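Local structure of mannosephosphate isomerase, putative (Archaeoglobus fulgidus, 1ZX5) at residues V137-E140 with E141-E144; F168-R171 with P172-H176. The protein probably catalyses the interconversion of D-mannose 6-phosphate and D-fructose 6-phosphate as a zinc-dependent enzyme of the type 1 mannose-6-phosphate isomerase family. One frame throughout, in Å; residues are numbered along the deposited sequence.

Interaction 1 of 2, residues V137-E140 with E141-E144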
ATOM      1  N   VAL A 137      23.123 -10.600 -11.531  1.00 35.11           N
ATOM      2  CA  VAL A 137      22.621 -11.615 -12.461  1.00 34.98           C
ATOM      3  C   VAL A 137      22.700 -11.086 -13.888  1.00 35.39           C
ATOM      4  O   VAL A 137      22.764  -9.876 -14.107  1.00 35.28           O
ATOM      5  CB  VAL A 137      21.148 -12.082 -12.136  1.00 35.00           C
ATOM      6  CG1 VAL A 137      21.067 -12.748 -10.769  1.00 34.26           C
ATOM      7  CG2 VAL A 137      20.152 -10.931 -12.250  1.00 33.83           C
ATOM      8  N   LYS A 138      22.709 -11.997 -14.854  1.00 36.07           N
ATOM      9  CA  LYS A 138      22.659 -11.624 -16.258  1.00 37.08           C
ATOM     10  C   LYS A 138      21.256 -11.898 -16.803  1.00 37.03           C
ATOM     11  O   LYS A 138      20.705 -12.974 -16.587  1.00 36.74           O
ATOM     12  CB  LYS A 138      23.707 -12.400 -17.061  1.00 36.81           C
ATOM     13  CG  LYS A 138      25.153 -12.201 -16.600  1.00 37.80           C
ATOM     14  CD  LYS A 138      26.114 -12.888 -17.566  1.00 38.75           C
ATOM     15  CE  LYS A 138      27.456 -13.230 -16.911  1.00 42.71           C
ATOM     16  NZ  LYS A 138      28.410 -12.075 -16.904  1.00 44.09           N
ATOM     17  N   ILE A 139      20.686 -10.919 -17.500  1.00 37.76           N
ATOM     18  CA  ILE A 139      19.375 -11.076 -18.137  1.00 38.89           C
ATOM     19  C   ILE A 139      19.250 -12.401 -18.900  1.00 39.16           C
ATOM     20  O   ILE A 139      18.246 -13.098 -18.764  1.00 39.01           O
ATOM     21  CB  ILE A 139      19.022  -9.857 -19.048  1.00 38.92           C
ATOM     22  CG1 ILE A 139      18.231  -8.807 -18.264  1.00 39.49           C
ATOM     23  CG2 ILE A 139      18.196 -10.283 -20.267  1.00 40.38           C
ATOM     24  CD1 ILE A 139      16.843  -9.261 -17.766  1.00 38.74           C
ATOM     25  N   GLU A 140      20.281 -12.736 -19.678  1.00 39.81           N
ATOM     26  CA  GLU A 140      20.308 -13.944 -20.508  1.00 40.82           C
ATOM     27  C   GLU A 140      20.188 -15.217 -19.679  1.00 40.61           C
ATOM     28  O   GLU A 140      19.538 -16.173 -20.099  1.00 40.59           O
ATOM     29  CB  GLU A 140      21.596 -14.021 -21.348  1.00 41.32           C
ATOM     30  CG  GLU A 140      21.863 -12.822 -22.257  1.00 44.45           C
ATOM     31  CD  GLU A 140      22.461 -11.611 -21.521  1.00 48.58           C
ATOM     32  OE1 GLU A 140      23.066 -11.785 -20.430  1.00 49.18           O
ATOM     33  OE2 GLU A 140      22.319 -10.478 -22.047  1.00 50.27           O
ATOM     34  N   GLU A 141      20.835 -15.231 -18.517  1.00 40.43           N
ATOM     35  CA  GLU A 141      20.787 -16.389 -17.637  1.00 40.96           C
ATOM     36  C   GLU A 141      19.428 -16.534 -16.930  1.00 40.64           C
ATOM     37  O   GLU A 141      18.983 -17.654 -16.680  1.00 40.53           O
ATOM     38  CB  GLU A 141      21.974 -16.387 -16.663  1.00 40.86           C
ATOM     39  CG  GLU A 141      23.284 -16.839 -17.354  1.00 42.36           C
ATOM     40  CD  GLU A 141      24.565 -16.475 -16.594  1.00 42.33           C
ATOM     41  OE1 GLU A 141      24.482 -16.071 -15.410  1.00 43.14           O
ATOM     42  OE2 GLU A 141      25.663 -16.601 -17.197  1.00 44.11           O
ATOM     43  N   LEU A 142      18.772 -15.407 -16.637  1.00 40.29           N
ATOM     44  CA  LEU A 142      17.392 -15.413 -16.136  1.00 40.36           C
ATOM     45  C   LEU A 142      16.435 -15.998 -17.177  1.00 40.99           C
ATOM     46  O   LEU A 142      15.544 -16.771 -16.836  1.00 40.37           O
ATOM     47  CB  LEU A 142      16.934 -14.003 -15.747  1.00 39.73           C
ATOM     48  CG  LEU A 142      17.594 -13.279 -14.576  1.00 38.46           C
ATOM     49  CD1 LEU A 142      17.007 -11.892 -14.440  1.00 37.06           C
ATOM     50  CD2 LEU A 142      17.425 -14.050 -13.285  1.00 36.64           C
ATOM     51  N   GLU A 143      16.633 -15.621 -18.440  1.00 42.17           N
ATOM     52  CA  GLU A 143      15.877 -16.175 -19.578  1.00 43.66           C
ATOM     53  C   GLU A 143      16.033 -17.685 -19.763  1.00 43.87           C
ATOM     54  O   GLU A 143      15.073 -18.359 -20.122  1.00 44.12           O
ATOM     55  CB  GLU A 143      16.268 -15.472 -20.876  1.00 43.91           C
ATOM     56  CG  GLU A 143      15.430 -14.268 -21.180  1.00 45.94           C
ATOM     57  CD  GLU A 143      15.946 -13.474 -22.374  1.00 48.68           C
ATOM     58  OE1 GLU A 143      15.997 -14.039 -23.487  1.00 49.88           O
ATOM     59  OE2 GLU A 143      16.281 -12.280 -22.196  1.00 49.34           O
ATOM     60  N   GLU A 144      17.240 -18.206 -19.537  1.00 44.36           N
ATOM     61  CA  GLU A 144      17.462 -19.652 -19.521  1.00 45.12           C
ATOM     62  C   GLU A 144      16.536 -20.319 -18.513  1.00 44.74           C
ATOM     63  O   GLU A 144      15.947 -21.357 -18.801  1.00 44.96           O
ATOM     64  CB  GLU A 144      18.913 -20.002 -19.171  1.00 45.53           C
ATOM     65  CG  GLU A 144      19.937 -19.650 -20.243  1.00 48.51           C
ATOM     66  CD  GLU A 144      19.605 -20.254 -21.603  1.00 52.03           C
ATOM     67  OE1 GLU A 144      19.834 -21.473 -21.791  1.00 53.05           O
ATOM     68  OE2 GLU A 144      19.115 -19.500 -22.480  1.00 52.82           O
TER
HETATM   69  O   HOH W   1      22.901 -14.722 -13.874  1.00 52.33           O
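Lys138 and Glu141 meet through a water, through the backbone and along their side chains. Water 1 accepts the backbone N-H of Lys138 (N to water O, 2.9 Å) and donates to the carboxylate (Glu141 OE1 to water O, 2.6 Å), so the N-cap amide is satisfied by the water, which passes the link on to Glu141. With CG anti to its carbonyl carbon (chi1 -77°) and an extended chain beyond, Glu141 runs alongside the methylenes of Lys138, OE2 lying 3.8 Å from Lys138 CD. The charged ends stay apart, Lys138 NZ to Glu141 OE2 measuring 5.3 Å, too far for a salt bridge. These features mark the start of helix 139-146, with Lys138 as N-cap and Glu141 at N3: the water stands in for the direct bond that an N3 side chain makes to the N-cap N-H in a capping box, and the lysine side chain has no part in it. Lys138 O takes a near-straight bond from Leu142 N (3.1 Å, N-H...O 160°) and a weak one from Glu141 N. The next two carbonyls are matched likewise, Ile139 O by Glu143 N and Glu140 O by Glu144 N. Glu143 OE2 passes the Ile139 methyl CG2 at 3.4 Å, but its hydrogen bond goes to Trp201 NE1; Glu144 OE2 forms a salt bridge with Lys147. On the apolar side Leu142 CD1 rests 4.0 Å from Val137 CG2 and 4.2 Å from Ile139 CD1, where Leu142 also meets Trp201.

Interaction 2 of 2, residues F168-R171 with P172-H176; sequences FVIR and PGIPH
Arg171 O accepts the backbone N-H of Ile174 (O to N, 3.1 Å), closing a type II beta turn over Pro172 and Gly173 in which Gly173 has a positive phi of 92°, a backbone shape that suits glycine, since any CB would collide with the carbonyl oxygen of Pro172. In this cupin-type beta fold the turn carries the chain from strand 167-170, at the edge of the six-stranded sheet, to strand 176-179. Ile170 and His176 meet beside the turn. His176 donates from ND1 to Ile174 O (3.2 Å) almost straight, with an N-H...O angle of 171°, and the oxygen lies close to the ring plane at the edge; this bond fixes the ring's rotation and leaves NE2 for a bound glycerol. The ring gets there with CG set between the backbone N and carbonyl carbon (chi1 66°), bringing it back toward the turn. Over one face sits the Ile170 methyl CG2, 3.7 Å from the ring centroid in a CH-pi contact and displaced toward ND1, which it approaches to 3.4 Å. Leucine in place of His176 would probably leave Ile174 O without its ND1 donor, and the Ile170 methyl without a flat face to lie on. With His99 and His101 the ring forms a histidine cluster reminiscent of cupin metal sites, and Trp121 is a further ring neighbour. Water 2 lies 2.7 Å from Ile174 O and 3.1 Å from Arg171 O, but more acceptors surround it than it has protons, so both bonds need not form at once. Beyond the polar bonds, Ile174 packs against the turn's own carbonyl, its CG1 lying 3.3 Å from Arg171 O.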
ATOM      1  N   PHE A 168       9.345  -2.349   4.443  1.00 26.08           N
ATOM      2  CA  PHE A 168      10.168  -2.402   3.251  1.00 26.92           C
ATOM      3  C   PHE A 168       9.825  -1.207   2.389  1.00 27.25           C
ATOM      4  O   PHE A 168       8.705  -0.692   2.446  1.00 27.42           O
ATOM      5  CB  PHE A 168       9.916  -3.712   2.474  1.00 26.89           C
ATOM      6  CG  PHE A 168      10.292  -4.933   3.248  1.00 27.06           C
ATOM      7  CD1 PHE A 168      11.594  -5.419   3.206  1.00 26.89           C
ATOM      8  CD2 PHE A 168       9.363  -5.567   4.062  1.00 26.91           C
ATOM      9  CE1 PHE A 168      11.969  -6.535   3.951  1.00 27.29           C
ATOM     10  CE2 PHE A 168       9.728  -6.684   4.813  1.00 28.17           C
ATOM     11  CZ  PHE A 168      11.035  -7.167   4.757  1.00 27.23           C
ATOM     12  N   VAL A 169      10.800  -0.760   1.607  1.00 27.34           N
ATOM     13  CA  VAL A 169      10.551   0.226   0.569  1.00 27.46           C
ATOM     14  C   VAL A 169      11.014  -0.399  -0.734  1.00 27.63           C
ATOM     15  O   VAL A 169      12.190  -0.724  -0.894  1.00 27.14           O
ATOM     16  CB  VAL A 169      11.272   1.589   0.823  1.00 27.97           C
ATOM     17  CG1 VAL A 169      11.066   2.541  -0.379  1.00 27.25           C
ATOM     18  CG2 VAL A 169      10.768   2.245   2.129  1.00 26.93           C
ATOM     19  N   ILE A 170      10.060  -0.604  -1.644  1.00 27.73           N
ATOM     20  CA  ILE A 170      10.323  -1.254  -2.921  1.00 27.57           C
ATOM     21  C   ILE A 170      10.353  -0.190  -4.005  1.00 27.62           C
ATOM     22  O   ILE A 170       9.314   0.359  -4.397  1.00 26.80           O
ATOM     23  CB  ILE A 170       9.262  -2.362  -3.251  1.00 27.77           C
ATOM     24  CG1 ILE A 170       9.063  -3.316  -2.058  1.00 27.49           C
ATOM     25  CG2 ILE A 170       9.649  -3.114  -4.528  1.00 27.42           C
ATOM     26  CD1 ILE A 170      10.294  -4.127  -1.669  1.00 28.47           C
ATOM     27  N   ARG A 171      11.564   0.099  -4.466  1.00 27.97           N
ATOM     28  CA  ARG A 171      11.805   1.116  -5.486  1.00 28.94           C
ATOM     29  C   ARG A 171      11.707   0.537  -6.908  1.00 28.35           C
ATOM     30  O   ARG A 171      11.864  -0.674  -7.108  1.00 28.03           O
ATOM     31  CB  ARG A 171      13.162   1.787  -5.237  1.00 28.75           C
ATOM     32  CG  ARG A 171      13.159   2.579  -3.932  1.00 30.50           C
ATOM     33  CD  ARG A 171      14.461   3.332  -3.633  1.00 32.30           C
ATOM     34  NE  ARG A 171      14.336   4.013  -2.336  1.00 38.93           N
ATOM     35  CZ  ARG A 171      14.673   3.471  -1.164  1.00 41.48           C
ATOM     36  NH1 ARG A 171      15.184   2.240  -1.112  1.00 42.05           N
ATOM     37  NH2 ARG A 171      14.496   4.158  -0.035  1.00 42.34           N
ATOM     38  N   PRO A 172      11.424   1.402  -7.902  1.00 28.24           N
ATOM     39  CA  PRO A 172      11.323   0.947  -9.290  1.00 27.83           C
ATOM     40  C   PRO A 172      12.551   0.139  -9.709  1.00 27.38           C
ATOM     41  O   PRO A 172      13.681   0.495  -9.358  1.00 27.59           O
ATOM     42  CB  PRO A 172      11.260   2.258 -10.074  1.00 28.04           C
ATOM     43  CG  PRO A 172      10.637   3.223  -9.128  1.00 28.37           C
ATOM     44  CD  PRO A 172      11.172   2.854  -7.773  1.00 28.07           C
ATOM     45  N   GLY A 173      12.329  -0.951 -10.429  1.00 26.78           N
ATOM     46  CA  GLY A 173      13.427  -1.800 -10.878  1.00 26.37           C
ATOM     47  C   GLY A 173      13.784  -2.943  -9.940  1.00 26.18           C
ATOM     48  O   GLY A 173      14.436  -3.902 -10.359  1.00 26.48           O
ATOM     49  N   ILE A 174      13.361  -2.846  -8.678  1.00 25.86           N
ATOM     50  CA  ILE A 174      13.650  -3.881  -7.665  1.00 25.44           C
ATOM     51  C   ILE A 174      12.681  -5.064  -7.778  1.00 25.16           C
ATOM     52  O   ILE A 174      11.478  -4.890  -7.611  1.00 25.36           O
ATOM     53  CB  ILE A 174      13.618  -3.312  -6.207  1.00 25.22           C
ATOM     54  CG1 ILE A 174      14.599  -2.136  -6.033  1.00 24.81           C
ATOM     55  CG2 ILE A 174      13.891  -4.413  -5.174  1.00 25.41           C
ATOM     56  CD1 ILE A 174      16.060  -2.493  -6.221  1.00 25.43           C
ATOM     57  N   PRO A 175      13.208  -6.272  -8.057  1.00 25.12           N
ATOM     58  CA  PRO A 175      12.386  -7.485  -8.114  1.00 25.23           C
ATOM     59  C   PRO A 175      11.929  -7.885  -6.704  1.00 25.78           C
ATOM     60  O   PRO A 175      12.693  -7.734  -5.732  1.00 25.58           O
ATOM     61  CB  PRO A 175      13.345  -8.533  -8.681  1.00 25.23           C
ATOM     62  CG  PRO A 175      14.705  -8.057  -8.244  1.00 25.22           C
ATOM     63  CD  PRO A 175      14.635  -6.558  -8.300  1.00 24.86           C
ATOM     64  N   HIS A 176      10.697  -8.376  -6.586  1.00 25.64           N
ATOM     65  CA  HIS A 176      10.157  -8.684  -5.278  1.00 26.04           C
ATOM     66  C   HIS A 176       9.006  -9.681  -5.357  1.00 26.10           C
ATOM     67  O   HIS A 176       8.452  -9.923  -6.430  1.00 26.08           O
ATOM     68  CB  HIS A 176       9.736  -7.392  -4.545  1.00 25.62           C
ATOM     69  CG  HIS A 176       8.595  -6.672  -5.199  1.00 27.63           C
ATOM     70  ND1 HIS A 176       8.759  -5.843  -6.291  1.00 29.04           N
ATOM     71  CD2 HIS A 176       7.273  -6.661  -4.915  1.00 27.72           C
ATOM     72  CE1 HIS A 176       7.585  -5.355  -6.651  1.00 29.00           C
ATOM     73  NE2 HIS A 176       6.667  -5.839  -5.835  1.00 29.73           N
TER
HETATM   74  O   HOH W   2      10.025  -2.758  -8.390  1.00 22.08           O

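Along the chain, interaction 1 closes before interaction 2 opens, with strand 157-161 between them. Their centres lie about 19 Å apart and their nearest atoms about 7 Å, so they do not touch, although both are on the same side of the chain's centre. They differ in setting: residues 137-144 begin the peripheral helix 139-146, the contact's centre about 30 Å from the centre of the chain, whereas 168-176 leave the edge strand of the six-stranded sheet, with a centre about 13 Å from it. Bound beta-L-fructofuranose lies about 10 Å from the Leu142 side chain, while a glycerol, probably from the crystallisation liquor, is hydrogen-bonded to His176, perhaps in the inferred catalytic pocket.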